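Local structure of probable mRNA-capping enzyme (Acanthamoeba polyphaga mimivirus, 3BGY) at residues 66-77 with 169-180. The protein removes the terminal phosphate from the 5'-triphosphate end of mRNA through this N-terminal metal-dependent domain, the first step of cap formation. Residues are numbered along the deposited sequence; the frame is centred on the assembly and turned at random. Where two conformers were deposited one is given.
Sequences IESNNYLDISLI and RIMYRYKTRYSF. With ACT (acetate ion), chain E.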
loop_
_atom_site.group_PDB
_atom_site.type_symbol
_atom_site.label_atom_id
_atom_site.label_comp_id
_atom_site.label_asym_id
_atom_site.label_seq_id
_atom_site.Cartn_x
_atom_site.Cartn_y
_atom_site.Cartn_z
ATOM N N ILE A 66 0.543 6.116 16.350
ATOM C CA ILE A 66 1.394 6.528 15.218
ATOM C C ILE A 66 2.401 5.409 14.968
ATOM O O ILE A 66 3.003 4.875 15.903
ATOM C CB ILE A 66 2.193 7.851 15.486
ATOM C CG1 ILE A 66 1.250 9.019 15.809
ATOM C CG2 ILE A 66 3.048 8.209 14.272
ATOM C CD1 ILE A 66 1.939 10.322 16.218
ATOM N N GLU A 67 2.597 5.053 13.708
ATOM C CA GLU A 67 3.590 4.038 13.373
ATOM C C GLU A 67 4.359 4.613 12.180
ATOM O O GLU A 67 3.754 5.131 11.234
ATOM C CB GLU A 67 2.922 2.715 12.989
ATOM C CG GLU A 67 3.881 1.538 12.832
ATOM C CD GLU A 67 3.167 0.273 12.393
ATOM O OE1 GLU A 67 2.385 -0.271 13.200
ATOM O OE2 GLU A 67 3.375 -0.162 11.238
ATOM N N SER A 68 5.687 4.587 12.245
ATOM C CA SER A 68 6.460 5.096 11.120
ATOM C C SER A 68 7.525 4.081 10.786
ATOM O O SER A 68 8.097 3.463 11.681
ATOM C CB SER A 68 7.066 6.479 11.373
ATOM O OG SER A 68 7.809 6.522 12.567
ATOM N N ASN A 69 7.702 3.808 9.500
ATOM C CA ASN A 69 8.690 2.806 9.084
ATOM C C ASN A 69 9.345 3.161 7.775
ATOM O O ASN A 69 8.712 3.733 6.911
ATOM C CB ASN A 69 8.018 1.443 8.833
ATOM C CG ASN A 69 7.553 0.758 10.095
ATOM O OD1 ASN A 69 8.361 0.348 10.932
ATOM N ND2 ASN A 69 6.244 0.613 10.231
ATOM N N ASN A 70 10.597 2.748 7.628
ATOM C CA ASN A 70 11.365 2.898 6.386
ATOM C C ASN A 70 11.472 1.424 5.932
ATOM O O ASN A 70 11.843 0.544 6.725
ATOM C CB ASN A 70 12.796 3.406 6.619
ATOM C CG ASN A 70 12.848 4.775 7.230
ATOM O OD1 ASN A 70 12.170 5.682 6.783
ATOM N ND2 ASN A 70 13.689 4.938 8.247
ATOM N N TYR A 71 11.077 1.128 4.701
ATOM C CA TYR A 71 11.151 -0.245 4.204
ATOM C C TYR A 71 11.318 -0.322 2.706
ATOM O O TYR A 71 10.978 0.608 1.997
ATOM C CB TYR A 71 9.923 -1.068 4.638
ATOM C CG TYR A 71 8.573 -0.580 4.153
ATOM C CD1 TYR A 71 7.904 0.463 4.812
ATOM C CD2 TYR A 71 7.921 -1.223 3.091
ATOM C CE1 TYR A 71 6.600 0.841 4.419
ATOM C CE2 TYR A 71 6.618 -0.858 2.697
ATOM C CZ TYR A 71 5.970 0.170 3.363
ATOM O OH TYR A 71 4.711 0.543 2.952
ATOM N N LEU A 72 11.812 -1.463 2.235
ATOM C CA LEU A 72 11.998 -1.689 0.809
ATOM C C LEU A 72 11.008 -2.755 0.307
ATOM O O LEU A 72 10.974 -3.884 0.825
ATOM C CB LEU A 72 13.444 -2.174 0.535
ATOM C CG LEU A 72 13.724 -2.546 -0.921
ATOM C CD1 LEU A 72 13.637 -1.340 -1.802
ATOM C CD2 LEU A 72 15.081 -3.230 -1.056
ATOM N N ASP A 73 10.178 -2.386 -0.674
ATOM C CA ASP A 73 9.242 -3.325 -1.303
ATOM C C ASP A 73 9.852 -3.868 -2.580
ATOM O O ASP A 73 10.294 -3.098 -3.429
ATOM C CB ASP A 73 7.937 -2.639 -1.738
ATOM C CG ASP A 73 6.912 -2.563 -0.646
ATOM O OD1 ASP A 73 7.106 -3.177 0.414
ATOM O OD2 ASP A 73 5.871 -1.914 -0.871
ATOM N N ILE A 74 9.831 -5.191 -2.737
ATOM C CA ILE A 74 10.354 -5.819 -3.950
ATOM C C ILE A 74 9.161 -6.555 -4.507
ATOM O O ILE A 74 8.629 -7.477 -3.887
ATOM C CB ILE A 74 11.519 -6.810 -3.676
ATOM C CG1 ILE A 74 12.672 -6.107 -2.969
ATOM C CG2 ILE A 74 12.089 -7.337 -4.999
ATOM C CD1 ILE A 74 12.707 -6.358 -1.490
ATOM N N SER A 75 8.692 -6.098 -5.662
ATOM C CA SER A 75 7.531 -6.725 -6.266
ATOM C C SER A 75 7.905 -7.546 -7.486
ATOM O O SER A 75 8.568 -7.036 -8.394
ATOM C CB SER A 75 6.535 -5.660 -6.717
ATOM O OG SER A 75 6.061 -4.893 -5.627
ATOM N N LEU A 76 7.470 -8.806 -7.495
ATOM C CA LEU A 76 7.666 -9.677 -8.665
ATOM C C LEU A 76 6.358 -9.629 -9.410
ATOM O O LEU A 76 5.317 -10.003 -8.869
ATOM C CB LEU A 76 7.972 -11.116 -8.271
ATOM C CG LEU A 76 9.122 -11.344 -7.321
ATOM C CD1 LEU A 76 9.230 -12.863 -7.148
ATOM C CD2 LEU A 76 10.447 -10.766 -7.853
ATOM N N ILE A 77 6.414 -9.140 -10.650
ATOM C CA ILE A 77 5.224 -8.961 -11.482
ATOM C C ILE A 77 5.174 -10.031 -12.558
ATOM O O ILE A 77 6.009 -10.084 -13.441
ATOM C CB ILE A 77 5.200 -7.542 -12.090
ATOM C CG1 ILE A 77 5.354 -6.511 -10.965
ATOM C CG2 ILE A 77 3.852 -7.282 -12.839
ATOM C CD1 ILE A 77 5.901 -5.181 -11.441
ATOM N N ARG A 169 8.799 -9.508 -14.204
ATOM C CA ARG A 169 9.260 -8.126 -14.150
ATOM C C ARG A 169 9.491 -7.826 -12.659
ATOM O O ARG A 169 8.861 -8.461 -11.799
ATOM C CB ARG A 169 8.202 -7.156 -14.716
ATOM C CG ARG A 169 7.968 -7.237 -16.236
ATOM C CD ARG A 169 6.710 -6.423 -16.612
ATOM N NE ARG A 169 6.494 -6.186 -18.056
ATOM C CZ ARG A 169 5.957 -7.075 -18.895
ATOM N NH1 ARG A 169 5.591 -8.276 -18.461
ATOM N NH2 ARG A 169 5.687 -6.728 -20.155
ATOM N N ILE A 170 10.448 -6.963 -12.332
ATOM C CA ILE A 170 10.670 -6.624 -10.924
ATOM C C ILE A 170 10.616 -5.115 -10.729
ATOM O O ILE A 170 11.111 -4.351 -11.564
ATOM C CB ILE A 170 12.012 -7.143 -10.371
ATOM C CG1 ILE A 170 12.179 -8.630 -10.687
ATOM C CG2 ILE A 170 12.051 -6.989 -8.836
ATOM C CD1 ILE A 170 13.581 -9.125 -10.446
ATOM N N MET A 171 9.990 -4.697 -9.636
ATOM C CA MET A 171 9.895 -3.284 -9.293
ATOM C C MET A 171 10.322 -3.100 -7.842
ATOM O O MET A 171 10.038 -3.953 -6.984
ATOM C CB MET A 171 8.474 -2.761 -9.514
ATOM C CG MET A 171 8.288 -1.283 -9.194
ATOM S SD MET A 171 6.608 -0.789 -9.469
ATOM C CE MET A 171 5.715 -2.022 -8.464
ATOM N N TYR A 172 11.043 -2.007 -7.599
ATOM C CA TYR A 172 11.548 -1.663 -6.267
ATOM C C TYR A 172 10.968 -0.358 -5.797
ATOM O O TYR A 172 10.871 0.588 -6.570
ATOM C CB TYR A 172 13.065 -1.511 -6.288
ATOM C CG TYR A 172 13.755 -2.734 -6.825
ATOM C CD1 TYR A 172 14.037 -3.823 -5.982
ATOM C CD2 TYR A 172 14.061 -2.852 -8.204
ATOM C CE1 TYR A 172 14.605 -4.999 -6.490
ATOM C CE2 TYR A 172 14.641 -4.056 -8.733
ATOM C CZ TYR A 172 14.902 -5.106 -7.856
ATOM O OH TYR A 172 15.468 -6.258 -8.313
ATOM N N ARG A 173 10.475 -0.345 -4.562
ATOM C CA ARG A 173 9.947 0.886 -3.990
ATOM C C ARG A 173 10.495 1.017 -2.587
ATOM O O ARG A 173 10.254 0.152 -1.762
ATOM C CB ARG A 173 8.415 0.898 -3.954
ATOM C CG ARG A 173 7.791 1.055 -5.330
ATOM C CD ARG A 173 6.290 1.157 -5.284
ATOM N NE ARG A 173 5.776 1.395 -6.632
ATOM C CZ ARG A 173 4.626 0.924 -7.105
ATOM N NH1 ARG A 173 3.837 0.173 -6.345
ATOM N NH2 ARG A 173 4.295 1.151 -8.373
ATOM N N TYR A 174 11.265 2.074 -2.348
ATOM C CA TYR A 174 11.808 2.348 -1.024
ATOM C C TYR A 174 10.836 3.366 -0.446
ATOM O O TYR A 174 10.633 4.473 -1.002
ATOM C CB TYR A 174 13.219 2.933 -1.075
ATOM C CG TYR A 174 13.813 3.090 0.314
ATOM C CD1 TYR A 174 14.088 1.968 1.102
ATOM C CD2 TYR A 174 14.029 4.370 0.876
ATOM C CE1 TYR A 174 14.562 2.103 2.434
ATOM C CE2 TYR A 174 14.512 4.517 2.211
ATOM C CZ TYR A 174 14.772 3.381 2.975
ATOM O OH TYR A 174 15.250 3.544 4.264
ATOM N N LYS A 175 10.287 3.023 0.709
ATOM C CA LYS A 175 9.255 3.857 1.322
ATOM C C LYS A 175 9.489 4.317 2.736
ATOM O O LYS A 175 10.060 3.561 3.527
ATOM C CB LYS A 175 7.973 3.024 1.345
ATOM C CG LYS A 175 7.379 2.723 -0.047
ATOM C CD LYS A 175 6.086 1.932 0.075
ATOM C CE LYS A 175 5.475 1.667 -1.281
ATOM N NZ LYS A 175 4.158 0.978 -1.159
ATOM N N THR A 176 9.060 5.554 3.034
ATOM C CA THR A 176 9.073 6.086 4.401
ATOM C C THR A 176 7.583 6.344 4.597
ATOM O O THR A 176 7.011 7.275 4.003
ATOM C CB THR A 176 9.922 7.366 4.579
ATOM O OG1 THR A 176 11.290 7.040 4.306
ATOM C CG2 THR A 176 9.822 7.880 6.044
ATOM N N ARG A 177 7.004 5.570 5.494
ATOM C CA ARG A 177 5.579 5.656 5.743
ATOM C C ARG A 177 5.282 6.120 7.151
ATOM O O ARG A 177 6.065 5.902 8.075
ATOM C CB ARG A 177 4.963 4.270 5.495
ATOM C CG ARG A 177 3.426 4.149 5.609
ATOM C CD ARG A 177 2.969 2.716 5.361
ATOM N NE ARG A 177 3.543 1.768 6.319
ATOM C CZ ARG A 177 3.393 0.441 6.267
ATOM N NH1 ARG A 177 2.687 -0.128 5.300
ATOM N NH2 ARG A 177 3.937 -0.325 7.201
ATOM N N TYR A 178 4.219 6.903 7.258
ATOM C CA TYR A 178 3.707 7.342 8.546
ATOM C C TYR A 178 2.264 6.843 8.520
ATOM O O TYR A 178 1.534 7.114 7.559
ATOM C CB TYR A 178 3.728 8.861 8.692
ATOM C CG TYR A 178 5.094 9.470 8.621
ATOM C CD1 TYR A 178 5.674 9.764 7.374
ATOM C CD2 TYR A 178 5.837 9.721 9.787
ATOM C CE1 TYR A 178 6.989 10.298 7.277
ATOM C CE2 TYR A 178 7.159 10.251 9.711
ATOM C CZ TYR A 178 7.724 10.534 8.452
ATOM O OH TYR A 178 9.014 11.018 8.359
ATOM N N SER A 179 1.876 6.071 9.538
ATOM C CA SER A 179 0.519 5.523 9.638
ATOM C C SER A 179 -0.146 6.039 10.887
ATOM O O SER A 179 0.414 5.974 11.988
ATOM C CB SER A 179 0.539 3.989 9.655
ATOM O OG SER A 179 1.076 3.474 8.442
ATOM N N PHE A 180 -1.339 6.601 10.716
ATOM C CA PHE A 180 -2.054 7.159 11.850
ATOM C C PHE A 180 -3.359 6.423 12.045
ATOM O O PHE A 180 -4.238 6.483 11.198
ATOM C CB PHE A 180 -2.311 8.650 11.601
ATOM C CG PHE A 180 -1.059 9.421 11.319
ATOM C CD1 PHE A 180 -0.277 9.914 12.370
ATOM C CD2 PHE A 180 -0.636 9.642 9.990
ATOM C CE1 PHE A 180 0.914 10.618 12.129
ATOM C CE2 PHE A 180 0.562 10.357 9.730
ATOM C CZ PHE A 180 1.347 10.853 10.810
HETATM C C ACT E . 9.446 4.252 14.449
HETATM O O ACT E . 9.500 2.914 14.393
HETATM O OXT ACT E . 9.442 4.890 13.440
HETATM C CH3 ACT E . 9.387 4.956 15.766
HETATM O O HOH W 1 3.946 2.716 8.863
HETATM O O HOH W 2 3.861 -0.928 0.699
HETATM O O HOH W 3 5.673 -10.002 -16.103
#
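Tyr71 and Lys175 face each other as a hydrogen-bonded pair of two antiparallel strands, and the lysine runs its extended chain across the tyrosine ring. Its CB sits over one ring face, offset toward the rim and 4.1 Å from the centroid, a CH-pi contact. Farther out, Lys175 CD reaches the phenol end, and NZ forms a salt bridge with Asp73 OD2 at 3.4 Å, with only a weak hydrogen bond in it. A water ties this group together, lying 2.7 Å from both Asp73 OD2 and Lys175 NZ and also bonded to Tyr71 OH in the plane of the ring. Asp73 OD1 is taken by Ser87 of the neighbouring strand.

CG of Tyr71 lies between the backbone N and the carbonyl carbon (chi1 61°), which swings the ring toward the neighbouring strand. In one of the two conformers of Arg177, Tyr71 CE1 lies 3.7 Å above the guanidinium centre, the planes 51° apart. This conformer, bent at chi3, turns NE to a second water at 2.7 Å; that water donates to Ser179 OG, itself bonded to Asp189. Glu67 OE2 lies 4.1 Å from its NH2 but well out of the guanidinium plane, so any attraction is probably of charge alone.

The opposite face is largely apolar from Leu72 to Leu76: Ile74 CG2 packs 3.7 Å from Tyr172 CE1, Ile170 meets Ile74 and Leu76, and Ile74, Leu76 and Tyr172 reach helix 106-115. Midway, Thr176 OG1 donates to Asn70 OD1. The two strands, paired without a break from Ile66 to Ile77, form part of the wall of the closed eight-stranded antiparallel barrel of tunnel-type RNA triphosphatases, the charged face, bearing Glu67, Asp73, Arg173, Lys175 and Arg177, consistent with a tunnel lining.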